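Local coordinates for protein alpha-1,2-mannosyltransferase (Ktr4), putative (Neosartorya fumigata, PDB 7BOP) that belongs to the fungal glycolipid 2-alpha-mannosyltransferase family, built on a GT-A type glycosyltransferase fold, and holds guanosine-5'-diphosphate and a manganese ion in the crystal, at residues T42-P45 with W50-D53; R92-K97 with D206-M211. One frame throughout, in Å; residues are numbered along the deposited sequence.

Contact 1 (T42-P45 with W50-D53); sequences TGEP and WRAD. With NA (sodium ion), chain I.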
loop_
_atom_site.group_PDB
_atom_site.type_symbol
_atom_site.label_atom_id
_atom_site.label_comp_id
_atom_site.label_asym_id
_atom_site.label_seq_id
_atom_site.Cartn_x
_atom_site.Cartn_y
_atom_site.Cartn_z
ATOM N N THR A 42 -0.503 -20.145 11.141
ATOM C CA THR A 42 -0.923 -19.353 10.005
ATOM C C THR A 42 -0.619 -20.167 8.761
ATOM O O THR A 42 0.526 -20.560 8.536
ATOM C CB THR A 42 -0.202 -17.987 9.982
ATOM O OG1 THR A 42 -0.481 -17.281 11.205
ATOM C CG2 THR A 42 -0.682 -17.121 8.801
ATOM N N GLY A 43 -1.661 -20.450 7.986
ATOM C CA GLY A 43 -1.543 -21.239 6.770
ATOM C C GLY A 43 -2.060 -20.475 5.573
ATOM O O GLY A 43 -2.146 -19.243 5.585
ATOM N N GLU A 44 -2.423 -21.227 4.543
ATOM C CA GLU A 44 -2.847 -20.655 3.273
ATOM C C GLU A 44 -4.324 -20.348 3.303
ATOM O O GLU A 44 -5.053 -20.929 4.089
ATOM C CB GLU A 44 -2.562 -21.638 2.138
ATOM C CG GLU A 44 -1.084 -21.896 1.972
ATOM C CD GLU A 44 -0.770 -22.961 0.942
ATOM O OE1 GLU A 44 -1.495 -23.972 0.865
ATOM O OE2 GLU A 44 0.224 -22.784 0.216
ATOM N N PRO A 45 -4.780 -19.448 2.424
ATOM C CA PRO A 45 -6.224 -19.230 2.338
ATOM C C PRO A 45 -6.969 -20.467 1.837
ATOM O O PRO A 45 -6.355 -21.386 1.292
ATOM C CB PRO A 45 -6.359 -18.072 1.347
ATOM C CG PRO A 45 -5.043 -17.945 0.663
ATOM C CD PRO A 45 -4.011 -18.534 1.560
ATOM N N TRP A 50 -3.530 -21.780 -7.170
ATOM C CA TRP A 50 -2.711 -22.103 -8.333
ATOM C C TRP A 50 -1.272 -22.316 -7.888
ATOM O O TRP A 50 -0.648 -21.394 -7.350
ATOM C CB TRP A 50 -2.822 -20.989 -9.369
ATOM C CG TRP A 50 -4.188 -20.913 -9.939
ATOM C CD1 TRP A 50 -5.230 -20.150 -9.493
ATOM C CD2 TRP A 50 -4.688 -21.676 -11.036
ATOM N NE1 TRP A 50 -6.347 -20.370 -10.271
ATOM C CE2 TRP A 50 -6.041 -21.311 -11.220
ATOM C CE3 TRP A 50 -4.119 -22.633 -11.888
ATOM C CZ2 TRP A 50 -6.844 -21.877 -12.226
ATOM C CZ3 TRP A 50 -4.912 -23.194 -12.895
ATOM C CH2 TRP A 50 -6.260 -22.811 -13.057
ATOM N N ARG A 51 -0.764 -23.538 -8.105
ATOM C CA ARG A 51 0.583 -23.957 -7.692
ATOM C C ARG A 51 1.585 -23.932 -8.840
ATOM O O ARG A 51 1.230 -24.215 -9.983
ATOM C CB ARG A 51 0.562 -25.399 -7.172
ATOM C CG ARG A 51 -0.490 -25.716 -6.123
ATOM C CD ARG A 51 -0.163 -25.010 -4.839
ATOM N NE ARG A 51 -1.069 -25.379 -3.754
ATOM C CZ ARG A 51 -0.999 -24.864 -2.530
ATOM N NH1 ARG A 51 -0.068 -23.951 -2.243
ATOM N NH2 ARG A 51 -1.861 -25.255 -1.594
ATOM N N ALA A 52 2.841 -23.640 -8.517
ATOM C CA ALA A 52 3.912 -23.642 -9.513
ATOM C C ALA A 52 4.268 -25.055 -9.993
ATOM O O ALA A 52 4.676 -25.231 -11.145
ATOM C CB ALA A 52 5.155 -22.964 -8.964
ATOM N N ASP A 53 4.122 -26.044 -9.114
ATOM C CA ASP A 53 4.573 -27.409 -9.410
ATOM C C ASP A 53 3.664 -28.182 -10.369
ATOM O O ASP A 53 4.106 -29.175 -10.920
ATOM C CB ASP A 53 4.825 -28.222 -8.132
ATOM C CG ASP A 53 3.686 -28.138 -7.151
ATOM O OD1 ASP A 53 3.601 -27.102 -6.447
ATOM O OD2 ASP A 53 2.878 -29.085 -7.084
HETATM NA NA NA I . 5.619 -25.644 -13.139
HETATM O O HOH W 1 6.742 -23.758 -14.039
HETATM O O HOH W 2 7.413 -26.647 -12.101
#
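Glu44 and Arg51 reach for each other from opposite directions and meet end-on, carboxylate against guanidinium, in a two-pronged salt bridge. Each oxygen has its own nitrogen: NH1 of Arg51 gives a hydrogen to OE2 of Glu44 at 2.7 Å, and NH2 of Arg51 gives one to OE1 of Glu44 at 2.8 Å. Both bonds are almost straight. Both oxygens lie in the guanidinium plane, but the nitrogens, on the syn side of each oxygen, stand well out of the carboxylate plane, because the two flat groups are turned 27° against each other. The reach is shared unequally. Glu44 runs extended beyond CG, whereas Arg51 bends at chi2 (-69°) before straightening toward its partner. Two bonds to two separate oxygens fix the rotation of both end groups. Such a bidentate pair, spanning only a few residues, staples one long loop, the irregular connection between strand 30-31 and strand 69-74, upon itself. Beyond this point of tight contact the two segments diverge: the bridge lies at the protein surface, both its residues are partly exposed, and the other side chains of the two segments do not meet across it. The charges have further partners: NH1 of Arg51 also bonds to the carbonyl O of Asp204, and Lys354 makes a long, weak ion pair with OE2 of Glu44. On the side away from Glu44, the loop carries a sodium ion, bound by the carbonyl O of Ala52 at 2.2 Å, by the carbonyl O of Asn55 and by two waters.

Contact 2 (R92-K97 with D206-M211); sequences RTWNSK and DVFRFM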
loop_
_atom_site.group_PDB
_atom_site.type_symbol
_atom_site.label_atom_id
_atom_site.label_comp_id
_atom_site.label_asym_id
_atom_site.label_seq_id
_atom_site.Cartn_x
_atom_site.Cartn_y
_atom_site.Cartn_z
ATOM N N ARG A 92 13.129 -15.073 -3.983
ATOM C CA ARG A 92 13.357 -16.298 -3.215
ATOM C C ARG A 92 12.062 -16.843 -2.625
ATOM O O ARG A 92 11.812 -18.051 -2.679
ATOM C CB ARG A 92 14.363 -16.060 -2.078
ATOM C CG ARG A 92 14.770 -17.331 -1.338
ATOM C CD ARG A 92 15.630 -17.049 -0.111
ATOM N NE ARG A 92 14.893 -16.308 0.922
ATOM C CZ ARG A 92 15.003 -15.002 1.187
ATOM N NH1 ARG A 92 15.842 -14.213 0.512
ATOM N NH2 ARG A 92 14.252 -14.469 2.159
ATOM N N THR A 93 11.245 -15.958 -2.052
ATOM C CA THR A 93 10.038 -16.407 -1.378
ATOM C C THR A 93 8.879 -16.722 -2.306
ATOM O O THR A 93 8.017 -17.514 -1.935
ATOM C CB THR A 93 9.557 -15.395 -0.322
ATOM O OG1 THR A 93 9.271 -14.136 -0.932
ATOM C CG2 THR A 93 10.599 -15.250 0.787
ATOM N N TRP A 94 8.844 -16.107 -3.485
ATOM C CA TRP A 94 7.666 -16.181 -4.353
ATOM C C TRP A 94 7.966 -16.182 -5.862
ATOM O O TRP A 94 7.641 -17.151 -6.549
ATOM C CB TRP A 94 6.686 -15.042 -4.021
ATOM C CG TRP A 94 5.388 -15.189 -4.736
ATOM C CD1 TRP A 94 4.431 -16.103 -4.489
ATOM C CD2 TRP A 94 4.940 -14.428 -5.855
ATOM N NE1 TRP A 94 3.385 -15.957 -5.371
ATOM C CE2 TRP A 94 3.672 -14.929 -6.220
ATOM C CE3 TRP A 94 5.472 -13.353 -6.572
ATOM C CZ2 TRP A 94 2.936 -14.403 -7.280
ATOM C CZ3 TRP A 94 4.735 -12.825 -7.624
ATOM C CH2 TRP A 94 3.483 -13.360 -7.971
ATOM N N ASN A 95 8.555 -15.112 -6.387
ATOM C CA ASN A 95 8.557 -14.924 -7.839
ATOM C C ASN A 95 9.505 -15.849 -8.636
ATOM O O ASN A 95 9.338 -15.970 -9.859
ATOM C CB ASN A 95 8.800 -13.472 -8.227
ATOM C CG ASN A 95 8.237 -13.139 -9.603
ATOM O OD1 ASN A 95 7.100 -13.488 -9.917
ATOM N ND2 ASN A 95 9.013 -12.452 -10.417
ATOM N N SER A 96 10.468 -16.504 -7.984
ATOM C CA SER A 96 11.303 -17.478 -8.707
ATOM C C SER A 96 10.469 -18.654 -9.206
ATOM O O SER A 96 10.853 -19.303 -10.165
ATOM C CB SER A 96 12.462 -17.977 -7.860
ATOM O OG SER A 96 11.988 -18.678 -6.746
ATOM N N LYS A 97 9.324 -18.907 -8.565
ATOM C CA LYS A 97 8.419 -19.978 -8.969
ATOM C C LYS A 97 7.363 -19.527 -9.981
ATOM O O LYS A 97 6.948 -20.302 -10.840
ATOM C CB LYS A 97 7.725 -20.567 -7.738
ATOM C CG LYS A 97 8.681 -21.100 -6.682
ATOM C CD LYS A 97 7.975 -21.360 -5.359
ATOM C CE LYS A 97 7.579 -20.062 -4.648
ATOM N NZ LYS A 97 7.614 -20.218 -3.173
ATOM N N ASP A 206 -0.153 -18.661 -6.412
ATOM C CA ASP A 206 -0.154 -17.469 -7.232
ATOM C C ASP A 206 -1.102 -16.429 -6.596
ATOM O O ASP A 206 -2.323 -16.550 -6.700
ATOM C CB ASP A 206 -0.587 -17.830 -8.654
ATOM C CG ASP A 206 -0.543 -16.660 -9.608
ATOM O OD1 ASP A 206 -0.584 -15.493 -9.146
ATOM O OD2 ASP A 206 -0.491 -16.907 -10.847
ATOM N N VAL A 207 -0.527 -15.414 -5.955
ATOM C CA VAL A 207 -1.329 -14.432 -5.207
ATOM C C VAL A 207 -2.215 -13.618 -6.133
ATOM O O VAL A 207 -3.301 -13.205 -5.742
ATOM C CB VAL A 207 -0.479 -13.482 -4.327
ATOM C CG1 VAL A 207 0.361 -14.276 -3.331
ATOM C CG2 VAL A 207 0.388 -12.552 -5.161
ATOM N N PHE A 208 -1.763 -13.399 -7.365
ATOM C CA PHE A 208 -2.552 -12.634 -8.323
ATOM C C PHE A 208 -3.815 -13.376 -8.735
ATOM O O PHE A 208 -4.901 -12.793 -8.757
ATOM C CB PHE A 208 -1.727 -12.264 -9.559
ATOM C CG PHE A 208 -0.666 -11.237 -9.308
ATOM C CD1 PHE A 208 -0.991 -9.986 -8.769
ATOM C CD2 PHE A 208 0.658 -11.481 -9.663
ATOM C CE1 PHE A 208 -0.013 -9.018 -8.575
ATOM C CE2 PHE A 208 1.640 -10.509 -9.469
ATOM C CZ PHE A 208 1.301 -9.273 -8.929
ATOM N N ARG A 209 -3.688 -14.663 -9.031
ATOM C CA ARG A 209 -4.854 -15.468 -9.388
ATOM C C ARG A 209 -5.707 -15.816 -8.174
ATOM O O ARG A 209 -6.907 -16.021 -8.311
ATOM C CB ARG A 209 -4.435 -16.709 -10.164
ATOM C CG ARG A 209 -3.782 -16.326 -11.484
ATOM C CD ARG A 209 -3.588 -17.523 -12.392
ATOM N NE ARG A 209 -4.860 -18.041 -12.904
ATOM C CZ ARG A 209 -4.985 -19.083 -13.738
ATOM N NH1 ARG A 209 -3.912 -19.748 -14.169
ATOM N NH2 ARG A 209 -6.197 -19.465 -14.136
ATOM N N PHE A 210 -5.101 -15.846 -6.989
ATOM C CA PHE A 210 -5.881 -15.877 -5.746
ATOM C C PHE A 210 -6.847 -14.688 -5.718
ATOM O O PHE A 210 -8.045 -14.876 -5.505
ATOM C CB PHE A 210 -4.958 -15.908 -4.512
ATOM C CG PHE A 210 -5.655 -15.556 -3.229
ATOM C CD1 PHE A 210 -6.420 -16.501 -2.564
ATOM C CD2 PHE A 210 -5.570 -14.271 -2.709
ATOM C CE1 PHE A 210 -7.083 -16.175 -1.379
ATOM C CE2 PHE A 210 -6.220 -13.941 -1.523
ATOM C CZ PHE A 210 -6.980 -14.893 -0.860
ATOM N N MET A 211 -6.330 -13.488 -5.994
ATOM C CA MET A 211 -7.141 -12.260 -6.049
ATOM C C MET A 211 -8.210 -12.357 -7.141
ATOM O O MET A 211 -9.389 -12.083 -6.903
ATOM C CB MET A 211 -6.296 -11.018 -6.343
ATOM C CG MET A 211 -5.193 -10.700 -5.343
ATOM S SD MET A 211 -5.786 -9.919 -3.852
ATOM C CE MET A 211 -6.305 -8.313 -4.440
#
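Trp94 brings CZ2 and CH2 of its six-membered ring up to Val207 and Phe208 in the first turn of helix 207-213, overlapping both. Its CZ2 lies 3.8 Å from CG2 of Val207, and its CH2 comes within 3.7 Å of CE2 of Phe208. The two aromatic side chains cross at about a right angle, with ring planes at 74° and centroids 5.8 Å apart. With CG anti to the backbone N (chi1 -172°), the indole projects from helix 80-98 toward the start of the other helix. OD1 of Asp206 approaches the indole edge near the ring plane, 4.1 Å from CZ2 of Trp94. Asp206 is the N-cap residue of helix 207-213, and its OD1 accepts from N of Arg209 at 3.2 Å, the donor standing above the carboxylate plane, and more weakly from N of Phe208. Its other oxygen, OD2, is hydrogen-bonded to the hydroxyls of Tyr57 and Tyr100. The packing joins a helix on the parallel strands of the GT-A core to a short helix over the same sheet; Trp94 rests on Leu71 of strand 69-74, while Val207 and Phe208 touch Trp191 of strand 189-192. Trp94 spends its polar atom NE1 on the carbonyl O of Tyr205, just ahead of the cap. The buried contact thus combines apolar packing with satisfied polar groups, and the helix N terminus and the surrounding hydrogen bonds would probably favour the negatively charged form of Asp206.

How the contacts relate
From the N terminus, contact 1 comes first and closes a tight loop, with four residues between its segments, inside the connection from strand 30-31 to strand 69-74. Contact 2 opens only afterwards, on helix 80-98, and closes a far longer loop of 108 residues at helix 207-213. The two are therefore in series, neither nested nor crossed, yet their centres lie about 9 Å apart. Trp50 O is 2.9 Å from Asp206 N, a probable hydrogen bond, while Pro45 packs on Phe210 and Ala52 on Lys97. The stapled surface loop is thereby fastened to helices 80-98 and 207-213, which both pack on the central sheet.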